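Local coordinates for protein nicotinate-nucleotide diphosphorylase (Carboxylating) (Streptococcus pyogenes GA06023, PDB 5HUO) that probably catalyses formation of nicotinate mononucleotide, CO2 and diphosphate from quinolinate and phosphoribosyl diphosphate, a step in NAD(+) biosynthesis, at residues A[90-95]-A[126-131]; A[101-106]-A[113-118]; A[173-178]-A[186-191]; A[233-238]-A[259-264]. One frame throughout, in Å; residues are numbered along the deposited sequence.

Interaction 1: residues A[90-95]-A[126-131]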
loop_
_atom_site.group_PDB
_atom_site.type_symbol
_atom_site.label_atom_id
_atom_site.label_comp_id
_atom_site.label_asym_id
_atom_site.label_seq_id
_atom_site.Cartn_x
_atom_site.Cartn_y
_atom_site.Cartn_z
ATOM N N THR A 90 -2.273 -13.930 16.587
ATOM C CA THR A 90 -3.442 -13.101 16.828
ATOM C C THR A 90 -3.966 -12.313 15.610
ATOM O O THR A 90 -5.152 -12.078 15.481
ATOM C CB THR A 90 -3.108 -12.153 17.971
ATOM O OG1 THR A 90 -3.079 -12.937 19.150
ATOM C CG2 THR A 90 -4.129 -11.174 18.168
ATOM N N LEU A 91 -3.073 -11.875 14.742
ATOM C CA LEU A 91 -3.469 -11.300 13.450
ATOM C C LEU A 91 -4.118 -12.313 12.497
ATOM O O LEU A 91 -4.979 -11.965 11.699
ATOM C CB LEU A 91 -2.264 -10.785 12.728
ATOM C CG LEU A 91 -1.642 -9.520 13.272
ATOM C CD1 LEU A 91 -0.308 -9.328 12.562
ATOM C CD2 LEU A 91 -2.544 -8.329 13.031
ATOM N N PHE A 92 -3.708 -13.565 12.630
ATOM C CA PHE A 92 -4.171 -14.659 11.771
ATOM C C PHE A 92 -5.514 -15.273 12.200
ATOM O O PHE A 92 -6.348 -15.611 11.361
ATOM C CB PHE A 92 -3.119 -15.759 11.754
ATOM C CG PHE A 92 -3.303 -16.788 10.666
ATOM C CD1 PHE A 92 -2.804 -16.578 9.387
ATOM C CD2 PHE A 92 -3.946 -17.976 10.937
ATOM C CE1 PHE A 92 -2.977 -17.529 8.379
ATOM C CE2 PHE A 92 -4.121 -18.936 9.947
ATOM C CZ PHE A 92 -3.633 -18.719 8.657
ATOM N N ASP A 93 -5.713 -15.412 13.496
ATOM C CA ASP A 93 -6.865 -16.125 14.010
ATOM C C ASP A 93 -7.069 -15.815 15.491
ATOM O O ASP A 93 -6.363 -15.033 16.063
ATOM C CB ASP A 93 -6.683 -17.644 13.747
ATOM C CG ASP A 93 -7.989 -18.448 13.895
ATOM O OD1 ASP A 93 -9.082 -17.852 13.727
ATOM O OD2 ASP A 93 -7.953 -19.632 14.279
ATOM N N GLU A 94 -8.083 -16.430 16.080
ATOM C CA GLU A 94 -8.370 -16.279 17.501
ATOM C C GLU A 94 -7.538 -17.288 18.242
ATOM O O GLU A 94 -7.690 -18.497 18.074
ATOM C CB GLU A 94 -9.829 -16.490 17.795
ATOM C CG GLU A 94 -10.703 -15.323 17.388
ATOM C CD GLU A 94 -11.806 -15.033 18.397
ATOM O OE1 GLU A 94 -12.889 -14.602 17.961
ATOM O OE2 GLU A 94 -11.603 -15.209 19.628
ATOM N N VAL A 95 -6.589 -16.777 18.996
ATOM C CA VAL A 95 -5.617 -17.606 19.656
ATOM C C VAL A 95 -5.390 -17.040 21.008
ATOM O O VAL A 95 -5.251 -15.839 21.167
ATOM C CB VAL A 95 -4.286 -17.635 18.884
ATOM C CG1 VAL A 95 -3.213 -18.407 19.635
ATOM C CG2 VAL A 95 -4.472 -18.270 17.506
ATOM N N LEU A 126 -0.170 -24.310 13.455
ATOM C CA LEU A 126 0.896 -24.831 12.608
ATOM C C LEU A 126 1.268 -23.893 11.477
ATOM O O LEU A 126 2.407 -23.776 11.122
ATOM C CB LEU A 126 0.525 -26.183 12.060
ATOM C CG LEU A 126 0.227 -27.229 13.119
ATOM C CD1 LEU A 126 0.077 -28.605 12.499
ATOM C CD2 LEU A 126 1.296 -27.272 14.196
ATOM N N THR A 127 0.299 -23.205 10.941
ATOM C CA THR A 127 0.553 -22.327 9.848
ATOM C C THR A 127 1.321 -21.114 10.322
ATOM O O THR A 127 2.125 -20.553 9.586
ATOM C CB THR A 127 -0.783 -21.924 9.160
ATOM O OG1 THR A 127 -1.344 -23.095 8.579
ATOM C CG2 THR A 127 -0.583 -20.943 8.045
ATOM N N CYS A 128 1.002 -20.623 11.505
ATOM C CA CYS A 128 1.687 -19.410 12.038
ATOM C C CYS A 128 3.070 -19.651 12.674
ATOM O O CYS A 128 3.787 -18.707 12.935
ATOM C CB CYS A 128 0.817 -18.696 13.068
ATOM S SG CYS A 128 -0.576 -17.878 12.340
ATOM N N GLU A 129 3.385 -20.898 12.939
ATOM C CA GLU A 129 4.533 -21.268 13.744
ATOM C C GLU A 129 5.883 -20.679 13.292
ATOM O O GLU A 129 6.569 -20.015 14.038
ATOM C CB GLU A 129 4.603 -22.777 13.791
ATOM C CG GLU A 129 5.917 -23.380 14.264
ATOM C CD GLU A 129 5.878 -24.923 14.242
ATOM O OE1 GLU A 129 6.965 -25.534 14.386
ATOM O OE2 GLU A 129 4.750 -25.507 14.071
ATOM N N ARG A 130 6.230 -20.895 12.053
ATOM C CA ARG A 130 7.591 -20.596 11.520
ATOM C C ARG A 130 7.828 -19.100 11.508
ATOM O O ARG A 130 8.886 -18.629 11.896
ATOM C CB ARG A 130 7.745 -21.225 10.147
ATOM C CG ARG A 130 8.999 -20.989 9.346
ATOM C CD ARG A 130 10.280 -20.951 10.126
ATOM N NE ARG A 130 10.408 -22.060 11.036
ATOM C CZ ARG A 130 11.091 -22.038 12.188
ATOM N NH1 ARG A 130 11.748 -20.948 12.628
ATOM N NH2 ARG A 130 11.081 -23.126 12.940
ATOM N N VAL A 131 6.821 -18.341 11.090
ATOM C CA VAL A 131 6.962 -16.873 11.055
ATOM C C VAL A 131 7.125 -16.319 12.458
ATOM O O VAL A 131 7.971 -15.490 12.719
ATOM C CB VAL A 131 5.756 -16.194 10.358
ATOM C CG1 VAL A 131 5.761 -14.704 10.601
ATOM C CG2 VAL A 131 5.812 -16.476 8.868
#

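Interaction 2: residues A[101-106]-A[113-118]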
loop_
_atom_site.group_PDB
_atom_site.type_symbol
_atom_site.label_atom_id
_atom_site.label_comp_id
_atom_site.label_asym_id
_atom_site.label_seq_id
_atom_site.Cartn_x
_atom_site.Cartn_y
_atom_site.Cartn_z
ATOM N N HIS A 101 5.020 -19.562 33.747
ATOM C CA HIS A 101 6.150 -19.022 34.513
ATOM C C HIS A 101 6.301 -17.491 34.446
ATOM O O HIS A 101 7.298 -16.939 34.904
ATOM C CB HIS A 101 7.431 -19.669 34.054
ATOM C CG HIS A 101 7.483 -21.108 34.324
ATOM N ND1 HIS A 101 7.262 -21.631 35.559
ATOM C CD2 HIS A 101 7.729 -22.148 33.516
ATOM C CE1 HIS A 101 7.367 -22.938 35.514
ATOM N NE2 HIS A 101 7.633 -23.283 34.282
ATOM N N GLN A 102 5.292 -16.831 33.894
ATOM C CA GLN A 102 5.264 -15.385 33.800
ATOM C C GLN A 102 6.469 -14.826 33.111
ATOM O O GLN A 102 7.039 -13.814 33.556
ATOM C CB GLN A 102 5.090 -14.764 35.179
ATOM C CG GLN A 102 3.706 -15.112 35.688
ATOM C CD GLN A 102 3.384 -14.582 37.078
ATOM O OE1 GLN A 102 3.624 -15.264 38.101
ATOM N NE2 GLN A 102 2.845 -13.365 37.141
ATOM N N PHE A 103 6.894 -15.474 32.063
ATOM C CA PHE A 103 8.082 -15.018 31.281
ATOM C C PHE A 103 7.813 -13.695 30.614
ATOM O O PHE A 103 6.732 -13.448 30.122
ATOM C CB PHE A 103 8.472 -16.029 30.156
ATOM C CG PHE A 103 9.472 -17.053 30.552
ATOM C CD1 PHE A 103 10.813 -16.733 30.689
ATOM C CD2 PHE A 103 9.076 -18.361 30.791
ATOM C CE1 PHE A 103 11.742 -17.684 31.085
ATOM C CE2 PHE A 103 10.004 -19.337 31.199
ATOM C CZ PHE A 103 11.340 -18.989 31.360
ATOM N N LYS A 104 8.812 -12.848 30.590
ATOM C CA LYS A 104 8.713 -11.608 29.795
ATOM C C LYS A 104 10.035 -11.207 29.183
ATOM O O LYS A 104 11.114 -11.725 29.557
ATOM C CB LYS A 104 8.124 -10.444 30.581
ATOM C CG LYS A 104 8.863 -10.071 31.827
ATOM C CD LYS A 104 7.945 -9.263 32.739
ATOM C CE LYS A 104 8.597 -9.018 34.114
ATOM N NZ LYS A 104 9.593 -7.902 34.043
ATOM N N ASP A 105 9.953 -10.316 28.195
ATOM C CA ASP A 105 11.165 -9.872 27.483
ATOM C C ASP A 105 12.147 -9.326 28.514
ATOM O O ASP A 105 11.758 -8.647 29.424
ATOM C CB ASP A 105 10.857 -8.830 26.416
ATOM C CG ASP A 105 10.342 -9.438 25.155
ATOM O OD1 ASP A 105 10.156 -10.684 25.084
ATOM O OD2 ASP A 105 10.082 -8.692 24.184
ATOM N N GLY A 106 13.397 -9.749 28.369
ATOM C CA GLY A 106 14.489 -9.436 29.297
ATOM C C GLY A 106 14.953 -10.598 30.149
ATOM O O GLY A 106 16.052 -10.565 30.694
ATOM N N ASP A 113 13.179 -24.690 28.926
ATOM C CA ASP A 113 12.197 -23.825 29.617
ATOM C C ASP A 113 10.904 -23.702 28.816
ATOM O O ASP A 113 10.930 -23.524 27.611
ATOM C CB ASP A 113 12.719 -22.433 29.772
ATOM C CG ASP A 113 13.697 -22.299 30.838
ATOM O OD1 ASP A 113 14.037 -23.353 31.466
ATOM O OD2 ASP A 113 14.152 -21.131 31.042
ATOM N N LEU A 114 9.787 -23.807 29.524
ATOM C CA LEU A 114 8.471 -23.607 28.928
ATOM C C LEU A 114 8.098 -22.099 28.974
ATOM O O LEU A 114 7.618 -21.574 29.977
ATOM C CB LEU A 114 7.415 -24.449 29.632
ATOM C CG LEU A 114 5.968 -24.142 29.236
ATOM C CD1 LEU A 114 5.702 -24.550 27.825
ATOM C CD2 LEU A 114 5.010 -24.879 30.163
ATOM N N VAL A 115 8.299 -21.442 27.854
ATOM C CA VAL A 115 8.086 -20.009 27.757
ATOM C C VAL A 115 6.601 -19.636 27.608
ATOM O O VAL A 115 6.104 -18.754 28.264
ATOM C CB VAL A 115 8.855 -19.448 26.569
ATOM C CG1 VAL A 115 8.604 -17.947 26.427
ATOM C CG2 VAL A 115 10.349 -19.722 26.735
ATOM N N LEU A 116 5.906 -20.364 26.760
ATOM C CA LEU A 116 4.491 -20.138 26.510
ATOM C C LEU A 116 3.762 -21.419 26.086
ATOM O O LEU A 116 4.342 -22.301 25.473
ATOM C CB LEU A 116 4.304 -19.123 25.375
ATOM C CG LEU A 116 4.070 -17.680 25.695
ATOM C CD1 LEU A 116 3.454 -17.043 24.464
ATOM C CD2 LEU A 116 3.159 -17.411 26.869
ATOM N N GLU A 117 2.460 -21.421 26.357
ATOM C CA GLU A 117 1.549 -22.340 25.755
ATOM C C GLU A 117 0.650 -21.560 24.872
ATOM O O GLU A 117 0.175 -20.507 25.220
ATOM C CB GLU A 117 0.771 -23.082 26.804
ATOM C CG GLU A 117 1.574 -24.224 27.423
ATOM C CD GLU A 117 0.999 -24.739 28.750
ATOM O OE1 GLU A 117 0.313 -23.991 29.479
ATOM O OE2 GLU A 117 1.307 -25.919 29.070
ATOM N N ILE A 118 0.477 -22.076 23.678
ATOM C CA ILE A 118 -0.367 -21.453 22.667
ATOM C C ILE A 118 -1.629 -22.304 22.400
ATOM O O ILE A 118 -1.521 -23.471 22.036
ATOM C CB ILE A 118 0.370 -21.270 21.331
ATOM C CG1 ILE A 118 1.625 -20.478 21.507
ATOM C CG2 ILE A 118 -0.519 -20.521 20.321
ATOM C CD1 ILE A 118 2.856 -21.325 21.699
HETATM O O HOH W 1 5.706 -20.001 30.909
#

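Interaction 3: residues A[173-178]-A[186-191]. With SO4 (sulfate ion), chain J.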
loop_
_atom_site.group_PDB
_atom_site.type_symbol
_atom_site.label_atom_id
_atom_site.label_comp_id
_atom_site.label_asym_id
_atom_site.label_seq_id
_atom_site.Cartn_x
_atom_site.Cartn_y
_atom_site.Cartn_z
ATOM N N PHE A 173 12.687 -3.295 15.289
ATOM C CA PHE A 173 12.580 -4.548 16.059
ATOM C C PHE A 173 13.954 -4.843 16.644
ATOM O O PHE A 173 14.085 -5.271 17.785
ATOM C CB PHE A 173 12.149 -5.756 15.195
ATOM C CG PHE A 173 10.745 -5.689 14.652
ATOM C CD1 PHE A 173 10.454 -4.983 13.533
ATOM C CD2 PHE A 173 9.736 -6.388 15.219
ATOM C CE1 PHE A 173 9.156 -4.916 13.036
ATOM C CE2 PHE A 173 8.444 -6.303 14.742
ATOM C CZ PHE A 173 8.147 -5.558 13.650
ATOM N N GLU A 174 14.969 -4.622 15.856
ATOM C CA GLU A 174 16.345 -4.865 16.281
ATOM C C GLU A 174 16.754 -3.872 17.350
ATOM O O GLU A 174 17.362 -4.218 18.327
ATOM C CB GLU A 174 17.284 -4.844 15.084
ATOM C CG GLU A 174 16.933 -5.968 14.107
ATOM C CD GLU A 174 17.891 -6.099 12.944
ATOM O OE1 GLU A 174 18.605 -5.108 12.583
ATOM O OE2 GLU A 174 17.950 -7.205 12.362
ATOM N N LYS A 175 16.346 -2.633 17.199
ATOM C CA LYS A 175 16.662 -1.606 18.207
ATOM C C LYS A 175 16.052 -2.045 19.518
ATOM O O LYS A 175 16.626 -1.832 20.585
ATOM C CB LYS A 175 16.142 -0.243 17.781
ATOM C CG LYS A 175 16.894 0.302 16.561
ATOM C CD LYS A 175 18.050 1.223 16.949
ATOM C CE LYS A 175 18.917 1.540 15.742
ATOM N NZ LYS A 175 19.991 2.519 16.050
ATOM N N TYR A 176 14.840 -2.589 19.444
ATOM C CA TYR A 176 14.106 -2.966 20.636
ATOM C C TYR A 176 14.900 -4.080 21.339
ATOM O O TYR A 176 15.101 -4.023 22.557
ATOM C CB TYR A 176 12.664 -3.412 20.285
ATOM C CG TYR A 176 11.931 -4.128 21.401
ATOM C CD1 TYR A 176 11.485 -3.442 22.533
ATOM C CD2 TYR A 176 11.737 -5.519 21.353
ATOM C CE1 TYR A 176 10.856 -4.111 23.580
ATOM C CE2 TYR A 176 11.061 -6.167 22.373
ATOM C CZ TYR A 176 10.650 -5.448 23.503
ATOM O OH TYR A 176 10.064 -6.099 24.539
ATOM N N ALA A 177 15.283 -5.100 20.582
ATOM C CA ALA A 177 16.019 -6.240 21.119
ATOM C C ALA A 177 17.316 -5.852 21.817
ATOM O O ALA A 177 17.672 -6.416 22.856
ATOM C CB ALA A 177 16.370 -7.201 20.006
ATOM N N VAL A 178 18.020 -4.907 21.246
ATOM C CA VAL A 178 19.170 -4.339 21.916
ATOM C C VAL A 178 18.804 -3.724 23.306
ATOM O O VAL A 178 19.537 -3.883 24.262
ATOM C CB VAL A 178 19.833 -3.257 21.050
ATOM C CG1 VAL A 178 20.899 -2.486 21.845
ATOM C CG2 VAL A 178 20.429 -3.884 19.802
ATOM N N HIS A 186 21.252 4.137 19.561
ATOM C CA HIS A 186 21.810 5.311 18.912
ATOM C C HIS A 186 20.677 5.911 18.080
ATOM O O HIS A 186 19.584 5.366 18.027
ATOM C CB HIS A 186 23.008 4.879 18.053
ATOM C CG HIS A 186 24.062 5.925 17.917
ATOM N ND1 HIS A 186 23.790 7.193 17.453
ATOM C CD2 HIS A 186 25.374 5.914 18.235
ATOM C CE1 HIS A 186 24.884 7.924 17.507
ATOM N NE2 HIS A 186 25.858 7.175 17.989
ATOM N N ARG A 187 20.928 6.959 17.326
ATOM C CA ARG A 187 19.942 7.452 16.358
ATOM C C ARG A 187 19.406 6.370 15.473
ATOM O O ARG A 187 20.142 5.426 15.050
ATOM C CB ARG A 187 20.525 8.552 15.503
ATOM C CG ARG A 187 21.605 8.122 14.545
ATOM C CD ARG A 187 22.153 9.304 13.777
ATOM N NE ARG A 187 23.174 8.859 12.823
ATOM C CZ ARG A 187 23.498 9.507 11.712
ATOM N NH1 ARG A 187 22.887 10.633 11.385
ATOM N NH2 ARG A 187 24.433 9.019 10.911
ATOM N N PHE A 188 18.126 6.443 15.256
ATOM C CA PHE A 188 17.405 5.549 14.404
ATOM C C PHE A 188 17.690 5.728 12.929
ATOM O O PHE A 188 17.358 4.899 12.096
ATOM C CB PHE A 188 15.932 5.876 14.522
ATOM C CG PHE A 188 15.037 4.777 14.070
ATOM C CD1 PHE A 188 14.838 3.663 14.843
ATOM C CD2 PHE A 188 14.475 4.829 12.811
ATOM C CE1 PHE A 188 14.046 2.647 14.376
ATOM C CE2 PHE A 188 13.732 3.789 12.307
ATOM C CZ PHE A 188 13.495 2.699 13.100
ATOM N N ASN A 189 18.194 6.887 12.590
ATOM C CA ASN A 189 17.989 7.463 11.277
ATOM C C ASN A 189 19.006 8.458 10.883
ATOM O O ASN A 189 19.622 9.045 11.725
ATOM C CB ASN A 189 16.712 8.267 11.372
ATOM C CG ASN A 189 15.762 7.854 10.377
ATOM O OD1 ASN A 189 16.129 7.158 9.484
ATOM N ND2 ASN A 189 14.530 8.231 10.521
ATOM N N LEU A 190 19.021 8.791 9.609
ATOM C CA LEU A 190 19.774 9.987 9.142
ATOM C C LEU A 190 19.062 11.300 9.468
ATOM O O LEU A 190 19.686 12.323 9.475
ATOM C CB LEU A 190 20.042 9.944 7.639
ATOM C CG LEU A 190 21.017 8.846 7.223
ATOM C CD1 LEU A 190 21.079 8.710 5.720
ATOM C CD2 LEU A 190 22.406 9.107 7.794
ATOM N N SER A 191 17.779 11.207 9.777
ATOM C CA SER A 191 16.949 12.345 10.152
ATOM C C SER A 191 16.944 12.667 11.643
ATOM O O SER A 191 16.600 13.711 12.041
ATOM C CB SER A 191 15.506 12.101 9.694
ATOM O OG SER A 191 15.413 11.975 8.287
HETATM S S SO4 J . 25.453 5.451 12.870
HETATM O O1 SO4 J . 26.589 5.154 13.783
HETATM O O2 SO4 J . 24.173 5.250 13.590
HETATM O O3 SO4 J . 25.420 6.830 12.348
HETATM O O4 SO4 J . 25.620 4.553 11.726
#

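Interaction 4: residues A[233-238]-A[259-264]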
loop_
_atom_site.group_PDB
_atom_site.type_symbol
_atom_site.label_atom_id
_atom_site.label_comp_id
_atom_site.label_asym_id
_atom_site.label_seq_id
_atom_site.Cartn_x
_atom_site.Cartn_y
_atom_site.Cartn_z
ATOM N N ALA A 233 42.000 16.819 16.288
ATOM C CA ALA A 233 40.579 16.928 15.876
ATOM C C ALA A 233 39.621 16.807 17.072
ATOM O O ALA A 233 38.635 17.515 17.167
ATOM C CB ALA A 233 40.243 15.890 14.806
ATOM N N ALA A 234 39.938 15.894 17.976
ATOM C CA ALA A 234 39.179 15.746 19.232
ATOM C C ALA A 234 39.156 17.044 20.036
ATOM O O ALA A 234 38.137 17.448 20.572
ATOM C CB ALA A 234 39.757 14.638 20.074
ATOM N N GLU A 235 40.296 17.712 20.068
ATOM C CA GLU A 235 40.415 19.025 20.727
ATOM C C GLU A 235 39.530 20.058 20.037
ATOM O O GLU A 235 38.697 20.706 20.662
ATOM C CB GLU A 235 41.882 19.530 20.733
ATOM C CG GLU A 235 42.075 21.008 21.083
ATOM C CD GLU A 235 41.298 21.405 22.331
ATOM O OE1 GLU A 235 40.629 20.567 22.964
ATOM O OE2 GLU A 235 41.238 22.583 22.647
ATOM N N GLU A 236 39.759 20.192 18.736
ATOM C CA GLU A 236 39.029 21.135 17.879
ATOM C C GLU A 236 37.519 21.023 18.148
ATOM O O GLU A 236 36.835 22.012 18.458
ATOM C CB GLU A 236 39.357 20.842 16.399
ATOM C CG GLU A 236 39.285 22.030 15.454
ATOM C CD GLU A 236 39.636 21.666 14.008
ATOM O OE1 GLU A 236 40.384 20.683 13.774
ATOM O OE2 GLU A 236 39.166 22.367 13.090
ATOM N N ALA A 237 37.047 19.783 18.074
ATOM C CA ALA A 237 35.637 19.421 18.272
ATOM C C ALA A 237 35.132 19.761 19.656
ATOM O O ALA A 237 34.082 20.350 19.780
ATOM C CB ALA A 237 35.438 17.954 18.024
ATOM N N ALA A 238 35.865 19.397 20.695
ATOM C CA ALA A 238 35.450 19.741 22.090
ATOM C C ALA A 238 35.320 21.248 22.291
ATOM O O ALA A 238 34.370 21.739 22.907
ATOM C CB ALA A 238 36.419 19.189 23.112
ATOM N N ILE A 259 40.535 11.809 26.490
ATOM C CA ILE A 259 39.604 11.997 27.615
ATOM C C ILE A 259 39.971 13.227 28.455
ATOM O O ILE A 259 39.141 14.124 28.671
ATOM C CB ILE A 259 39.595 10.787 28.544
ATOM C CG1 ILE A 259 39.010 9.585 27.812
ATOM C CG2 ILE A 259 38.801 11.107 29.802
ATOM C CD1 ILE A 259 38.770 8.394 28.726
ATOM N N THR A 260 41.235 13.237 28.882
ATOM C CA THR A 260 41.820 14.300 29.697
ATOM C C THR A 260 41.777 15.627 28.958
ATOM O O THR A 260 41.441 16.660 29.518
ATOM C CB THR A 260 43.304 14.012 29.925
ATOM O OG1 THR A 260 43.432 12.738 30.558
ATOM C CG2 THR A 260 43.909 15.046 30.821
ATOM N N LEU A 261 42.122 15.558 27.684
ATOM C CA LEU A 261 42.080 16.695 26.811
ATOM C C LEU A 261 40.688 17.312 26.645
ATOM O O LEU A 261 40.538 18.507 26.651
ATOM C CB LEU A 261 42.589 16.248 25.470
ATOM C CG LEU A 261 42.627 17.250 24.340
ATOM C CD1 LEU A 261 43.596 18.370 24.691
ATOM C CD2 LEU A 261 43.062 16.539 23.076
ATOM N N ILE A 262 39.683 16.478 26.469
ATOM C CA ILE A 262 38.303 16.939 26.302
ATOM C C ILE A 262 37.692 17.491 27.578
ATOM O O ILE A 262 36.893 18.394 27.529
ATOM C CB ILE A 262 37.417 15.796 25.785
ATOM C CG1 ILE A 262 37.779 15.492 24.315
ATOM C CG2 ILE A 262 35.929 16.144 25.912
ATOM C CD1 ILE A 262 37.198 14.196 23.771
ATOM N N ALA A 263 38.028 16.891 28.706
ATOM C CA ALA A 263 37.631 17.425 30.039
ATOM C C ALA A 263 36.125 17.606 30.212
ATOM O O ALA A 263 35.656 18.590 30.778
ATOM C CB ALA A 263 38.338 18.745 30.311
ATOM N N GLY A 264 35.366 16.655 29.691
ATOM C CA GLY A 264 33.899 16.631 29.890
ATOM C C GLY A 264 33.132 17.679 29.112
ATOM O O GLY A 264 31.967 17.914 29.372
#

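Interaction 1: residues A[90-95]-A[126-131]
Two first torsions bring F92 and C128 together. In F92 chi1 is -166°, with CG trans to the amide nitrogen, and the ring points out toward helix 122-153. C128 holds SG beside its own backbone N, chi1 -72°, with the sulfur reaching back toward F92. SG lies 3.4 Å from F92 CB. It stands 3.9 Å from the centroid of the F92 ring and 34° off the ring normal. This is an oblique Cys sulfur-aromatic contact, made near the CB end of the ring. The far end of the ring meets T127 instead. There F92 CZ lies 3.8 Å from T127 CG2, and the two side chains run roughly at right angles. The methyl and the sulfur, from successive residues of one helix, thus share a single ring. No hydrogen bond joins the two segments. The hydroxyl of T127 is engaged by D54 and by the backbone O of R123, which leaves the methyl to meet the ring. The contact lies in the N-terminal domain and joins helix 82-92, near where the chain turns toward strand 95-98, to the long helix 122-153. Helix 55-60 also packs on T127 through T57, and F89 also touches C128.

Interaction 2: residues A[101-106]-A[113-118]
The carbonyl O of L114 is approached by a water and by two ring edges of the 101-106 loop. The water lies 2.6 Å from L114 O, to which it probably donates, and accepts from the backbone N of H101 at 3.0 Å, so it links loop and strand. H101 CD2 lies 3.6 Å from the same O, near the plane of the imidazole. F103 brings its own edge there too, with CE2 3.5 Å from L114 O. These two are carbon contacts beside the water-mediated link. F103 lies across the start of the strand. V115 CG2 sits over one face of its ring, and CD2 comes within 3.6 Å of V115 CA. At the ring's far end, CZ is 3.5 Å from D113 OD2, with ring and carboxylate planes 38° apart. The strand 114-119 belongs to the four-stranded antiparallel sheet of the N-terminal domain. It has a classic beta bulge here, where V115 and L116 both face L71 of strand 66-73. D113 OD2 accepts a hydrogen bond from the backbone N of T110, which helps to place the carboxylate beside F103. The loop is tied down further along, where D105 takes the backbone N of G81 and of L82.

Interaction 3: residues A[173-178]-A[186-191]
K175 NZ reaches two backbone carbonyls of the 186-191 loop. K175 NZ donates to R187 O at 3.1 Å. A second, weak bond runs from K175 NZ to H186 O at 3.5 Å. The donor stands above the R187 carbonyl plane, 52° out of it. The chain of K175 bends at chi2 (-94°) and is extended beyond, which carries the ammonium across to the loop. Its charge is met by a salt bridge to D162, and T163 O accepts a further bond. D162 OD1 also takes the backbone N of H186, so one carboxylate holds both sides of the contact. H186 ND1 accepts from the backbone N of R187 at 2.9 Å, nearly in the ring plane. H186 NE2 is hydrogen-bonded to E269 OE2. R187 NE and NH2 both donate to sulfate O3, at 3.1 Å and 2.8 Å, from the guanidinium edge. The sulfate, probably from the crystallisation liquor, may mark an anion-binding part of the substrate pocket, where this family binds anionic substrates through basic residues. R187 NH1 is used by A193 O. Helix 171-180 is thereby joined to the loop leading into strand 194-196. M195 of that strand packs on H186 and R187, while helix 122-153 lies against E174 and V178.

Interaction 4: residues A[233-238]-A[259-264]
A238 and I262 form the close inner part of this helix-helix contact. The methyl of A238 lies 4.1 Å from I262 CG1 and 4.2 Å from I262 CG2, so both branches from I262 CB meet it from one side. I262 CG1 is anti to the carbonyl carbon, chi1 -71°, while CG2 is anti to the backbone N. One turn earlier, the backbone O of A234 is 4.2 Å from I262 CG1. Small alanines let the backbones come near, with 5.8 Å between the CA atoms of A238 and I262. A234, A238 and I262 are all buried. I245 of strand 244-248 packs on A238 and I262 from the sheet, and V228 of strand 224-228 touches A234.

The outer part is looser and partly exposed. L261 turns its branches toward E235, and the two side chains cross at about a right angle. L261 CD2 sits 4.0 Å from E235 CB. The chain of E235 bends at chi2 (48°), so its carboxylate folds back beside the leucine, with OE1 4.1 Å from L261 CD1. This is a carbon contact with an acid, not a polar bond. E235 OE1 has R265 as a long, weak ion-pair partner. Nothing polar links the two segments directly. Past I262 the chain leaves the helix at A263, with positive phi, and A263 and G264 are exposed.

The segments lie on consecutive helices, 231-240 and 252-262, with strand 244-248 of the parallel sheet between them in the sequence. Such neighbouring helices packed outside parallel strands are typical of the alpha/beta barrel-like domain of quinolinate phosphoribosyltransferases.

Overall arrangement
Interactions 1, 3 and 4 are buried, while interaction 2 lies at the surface. Interaction 2 is nested within the loop closed by interaction 1. The two touch where V95 meets I118, and strand 114-119 leads into helix 122-153. Interactions 3 and 4 belong to the C-terminal domain, with centres about 27 Å apart. Interactions 2 and 3 meet between the N- and C-terminal domains through a probable hydrogen bond between D105 and Y176. The chemistry differs: sulfur and ring in interaction 1, a water and ring edges in interaction 2, charge and carbonyls in interaction 3, aliphatic groups in interaction 4. Interactions 1 and 3 also touch a second subunit of the hexamer.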